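Local coordinates for D-alanine--D-alanine ligase (Coxiella burnetii, PDB 3TQT), which catalyses the ATP-dependent joining of two D-alanines into D-alanyl-D-alanine, a building block of bacterial peptidoglycan, at residues Ile225-Asn237 and Cys296-Pro308. Sequence-based numbering, arbitrary orientation.
Sequences IRGREIECAVLGN and CSGMARVDFFVTP
Glu-231 and Asp-303 both set CG anti to the carbonyl carbon (chi1 -55° and -62°), which lays their carboxylates side by side, and Arg-301 reaches the pair by bending at chi3. Asp-303 takes the guanidinium side-on and in its plane: Arg-301 NE meets Asp-303 OD1 at 2.8 Å and Arg-301 NH2 meets Asp-303 OD2 at 2.9 Å, both on syn lone pairs and nearly straight. Glu-231 OE2 instead lies over a guanidinium face, the two planes almost parallel; Glu-231 OE1, 3.3 Å from Arg-301 NE, makes a salt bridge by charge alone. Farther along that face of the sheet, the Glu-229 side chain runs alongside that of Phe-305, Glu-229 CG 3.7 Å from Phe-305 CE1 and the carboxylate and ring planes 29° apart, while Ile-225 covers a ring face. A water donates to both Glu-229 OE1 and Phe-304 O. On the reverse face Ile-230 CG1 packs 3.6 Å from Val-306 CG2, and Ile-230 also touches Ile-283 of helix 277-293. Antiparallel backbone bonds pair middle strand 228-236 with 298-306 in a five-stranded ATP-grasp sheet. Asp-303 sits near Glu-316 and Asn-318, all three predicted magnesium ligands; Arg-301's two-point grip probably fixes the Asp-303 carboxylate's rotation and offsets some of the acidic cluster's charge.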
# COMPACT_ATOMS: atom_id res chain seq x y z
N ILE A 225 -16.99 23.36 -3.31
CA ILE A 225 -17.56 23.29 -4.65
C ILE A 225 -19.08 23.26 -4.56
O ILE A 225 -19.64 22.47 -3.79
CB ILE A 225 -17.09 21.97 -5.34
CG1 ILE A 225 -15.63 22.08 -5.78
CG2 ILE A 225 -17.98 21.61 -6.52
CD1 ILE A 225 -15.32 23.31 -6.60
N ARG A 226 -19.76 24.09 -5.33
CA ARG A 226 -21.21 24.00 -5.39
C ARG A 226 -21.57 22.82 -6.29
O ARG A 226 -20.99 22.64 -7.37
CB ARG A 226 -21.85 25.29 -5.91
CG ARG A 226 -23.38 25.30 -5.80
CD ARG A 226 -24.01 26.55 -6.41
NE ARG A 226 -23.34 27.77 -5.96
CZ ARG A 226 -23.23 28.87 -6.69
NH1 ARG A 226 -23.75 28.91 -7.91
NH2 ARG A 226 -22.59 29.93 -6.21
N GLY A 227 -22.52 22.01 -5.85
CA GLY A 227 -22.93 20.89 -6.68
C GLY A 227 -23.44 19.73 -5.86
O GLY A 227 -23.42 19.76 -4.63
N ARG A 228 -23.89 18.70 -6.55
CA ARG A 228 -24.45 17.55 -5.89
C ARG A 228 -23.37 16.51 -5.64
O ARG A 228 -22.45 16.36 -6.44
CB ARG A 228 -25.59 16.97 -6.72
CG ARG A 228 -26.72 17.95 -6.97
CD ARG A 228 -28.02 17.22 -7.18
NE ARG A 228 -28.24 16.86 -8.57
CZ ARG A 228 -29.16 15.99 -8.96
NH1 ARG A 228 -29.93 15.38 -8.07
NH2 ARG A 228 -29.31 15.73 -10.25
N GLU A 229 -23.49 15.80 -4.52
CA GLU A 229 -22.57 14.72 -4.21
C GLU A 229 -23.17 13.43 -4.73
O GLU A 229 -24.12 12.90 -4.16
CB GLU A 229 -22.32 14.63 -2.71
CG GLU A 229 -21.83 15.94 -2.13
CD GLU A 229 -20.93 15.73 -0.94
OE1 GLU A 229 -20.17 14.74 -0.94
OE2 GLU A 229 -20.98 16.56 -0.01
N ILE A 230 -22.61 12.95 -5.84
CA ILE A 230 -23.12 11.79 -6.55
C ILE A 230 -22.15 10.64 -6.32
O ILE A 230 -20.93 10.84 -6.26
CB ILE A 230 -23.24 12.09 -8.05
CG1 ILE A 230 -24.15 13.31 -8.27
CG2 ILE A 230 -23.74 10.86 -8.81
CD1 ILE A 230 -25.54 13.16 -7.70
N GLU A 231 -22.68 9.44 -6.14
CA GLU A 231 -21.83 8.29 -5.90
C GLU A 231 -22.13 7.21 -6.92
O GLU A 231 -23.22 7.18 -7.50
CB GLU A 231 -22.05 7.76 -4.49
CG GLU A 231 -21.87 8.81 -3.42
CD GLU A 231 -22.01 8.23 -2.03
OE1 GLU A 231 -22.57 7.12 -1.92
OE2 GLU A 231 -21.54 8.86 -1.07
N CYS A 232 -21.15 6.35 -7.15
CA CYS A 232 -21.31 5.27 -8.11
C CYS A 232 -20.54 4.06 -7.60
O CYS A 232 -19.37 4.17 -7.24
CB CYS A 232 -20.81 5.71 -9.48
SG CYS A 232 -21.03 4.49 -10.78
N ALA A 233 -21.22 2.92 -7.57
CA ALA A 233 -20.61 1.70 -7.08
C ALA A 233 -20.00 0.98 -8.27
O ALA A 233 -20.65 0.77 -9.28
CB ALA A 233 -21.65 0.82 -6.42
N VAL A 234 -18.72 0.63 -8.13
CA VAL A 234 -18.01 -0.11 -9.17
C VAL A 234 -17.71 -1.53 -8.68
O VAL A 234 -17.37 -1.74 -7.51
CB VAL A 234 -16.71 0.60 -9.57
CG1 VAL A 234 -15.95 -0.20 -10.64
CG2 VAL A 234 -17.02 2.00 -10.08
N LEU A 235 -17.86 -2.49 -9.57
CA LEU A 235 -17.63 -3.89 -9.24
C LEU A 235 -16.86 -4.57 -10.35
O LEU A 235 -17.22 -4.47 -11.52
CB LEU A 235 -18.96 -4.60 -9.06
CG LEU A 235 -18.94 -6.11 -8.86
CD1 LEU A 235 -18.34 -6.45 -7.51
CD2 LEU A 235 -20.37 -6.62 -8.97
N GLY A 236 -15.80 -5.26 -9.97
CA GLY A 236 -15.06 -6.05 -10.94
C GLY A 236 -13.58 -6.04 -10.67
O GLY A 236 -13.11 -5.39 -9.73
N ASN A 237 -12.84 -6.76 -11.50
CA ASN A 237 -11.39 -6.75 -11.47
C ASN A 237 -10.95 -6.02 -12.71
O ASN A 237 -10.89 -4.80 -12.72
CB ASN A 237 -10.83 -8.17 -11.44
CG ASN A 237 -10.89 -8.79 -10.05
OD1 ASN A 237 -11.03 -8.07 -9.06
ND2 ASN A 237 -10.78 -10.12 -9.97
N CYS A 296 -7.60 -0.68 -8.87
CA CYS A 296 -8.47 -1.26 -7.87
C CYS A 296 -8.90 -2.66 -8.28
O CYS A 296 -8.78 -3.07 -9.45
CB CYS A 296 -9.70 -0.37 -7.66
SG CYS A 296 -10.43 -0.62 -6.06
N SER A 297 -9.39 -3.41 -7.30
CA SER A 297 -9.89 -4.75 -7.52
C SER A 297 -11.13 -4.92 -6.70
O SER A 297 -11.26 -4.32 -5.63
CB SER A 297 -8.86 -5.79 -7.05
OG SER A 297 -7.79 -5.86 -7.96
N GLY A 298 -12.04 -5.74 -7.21
CA GLY A 298 -13.24 -6.13 -6.49
C GLY A 298 -14.30 -5.04 -6.48
O GLY A 298 -15.28 -5.11 -7.22
N MET A 299 -14.08 -4.03 -5.66
CA MET A 299 -15.10 -2.99 -5.49
C MET A 299 -14.53 -1.63 -5.11
O MET A 299 -13.48 -1.53 -4.47
CB MET A 299 -16.08 -3.41 -4.40
CG MET A 299 -15.38 -3.78 -3.09
SD MET A 299 -16.52 -3.95 -1.70
CE MET A 299 -17.52 -2.51 -1.96
N ALA A 300 -15.25 -0.58 -5.48
CA ALA A 300 -14.97 0.75 -4.98
C ALA A 300 -16.25 1.55 -5.07
O ALA A 300 -17.04 1.37 -6.00
CB ALA A 300 -13.90 1.42 -5.81
N ARG A 301 -16.46 2.45 -4.12
CA ARG A 301 -17.44 3.48 -4.33
C ARG A 301 -16.71 4.75 -4.73
O ARG A 301 -15.87 5.25 -3.97
CB ARG A 301 -18.26 3.73 -3.07
CG ARG A 301 -19.56 4.44 -3.37
CD ARG A 301 -20.25 4.84 -2.08
NE ARG A 301 -19.51 5.89 -1.41
CZ ARG A 301 -19.21 5.89 -0.11
NH1 ARG A 301 -19.60 4.87 0.65
NH2 ARG A 301 -18.54 6.90 0.41
N VAL A 302 -17.01 5.26 -5.92
CA VAL A 302 -16.42 6.51 -6.39
C VAL A 302 -17.37 7.64 -6.10
O VAL A 302 -18.54 7.60 -6.51
CB VAL A 302 -16.15 6.48 -7.90
CG1 VAL A 302 -15.38 7.73 -8.31
CG2 VAL A 302 -15.39 5.22 -8.28
N ASP A 303 -16.87 8.64 -5.36
CA ASP A 303 -17.67 9.78 -4.94
C ASP A 303 -17.30 10.97 -5.78
O ASP A 303 -16.12 11.29 -5.94
CB ASP A 303 -17.45 10.09 -3.46
CG ASP A 303 -17.88 8.93 -2.55
OD1 ASP A 303 -18.52 7.97 -3.03
OD2 ASP A 303 -17.56 9.00 -1.35
N PHE A 304 -18.32 11.62 -6.33
CA PHE A 304 -18.14 12.73 -7.24
C PHE A 304 -18.81 13.98 -6.71
O PHE A 304 -19.71 13.91 -5.85
CB PHE A 304 -18.86 12.45 -8.55
CG PHE A 304 -18.36 11.26 -9.31
CD1 PHE A 304 -17.53 11.43 -10.40
CD2 PHE A 304 -18.80 9.99 -9.00
CE1 PHE A 304 -17.09 10.34 -11.12
CE2 PHE A 304 -18.37 8.90 -9.72
CZ PHE A 304 -17.53 9.07 -10.78
N PHE A 305 -18.41 15.12 -7.26
CA PHE A 305 -19.26 16.31 -7.27
C PHE A 305 -19.74 16.49 -8.70
O PHE A 305 -18.98 16.28 -9.65
CB PHE A 305 -18.49 17.55 -6.81
CG PHE A 305 -18.45 17.70 -5.32
CD1 PHE A 305 -19.46 18.38 -4.66
CD2 PHE A 305 -17.42 17.15 -4.59
CE1 PHE A 305 -19.43 18.51 -3.28
CE2 PHE A 305 -17.38 17.29 -3.21
CZ PHE A 305 -18.39 17.96 -2.56
N VAL A 306 -21.01 16.82 -8.86
CA VAL A 306 -21.51 17.26 -10.15
C VAL A 306 -21.93 18.71 -10.00
O VAL A 306 -22.82 19.03 -9.22
CB VAL A 306 -22.71 16.43 -10.63
CG1 VAL A 306 -23.26 17.01 -11.92
CG2 VAL A 306 -22.30 14.99 -10.81
N THR A 307 -21.24 19.59 -10.72
CA THR A 307 -21.46 21.02 -10.58
C THR A 307 -22.77 21.44 -11.23
O THR A 307 -23.37 20.68 -12.01
CB THR A 307 -20.31 21.84 -11.21
OG1 THR A 307 -20.36 21.71 -12.64
CG2 THR A 307 -18.96 21.35 -10.71
N PRO A 308 -23.24 22.64 -10.90
CA PRO A 308 -24.46 23.13 -11.54
C PRO A 308 -24.33 23.16 -13.06
O PRO A 308 -25.31 22.90 -13.75
CB PRO A 308 -24.60 24.53 -10.97
CG PRO A 308 -23.96 24.44 -9.62
CD PRO A 308 -22.78 23.53 -9.82
O HOH W 1 -18.96 13.25 -3.22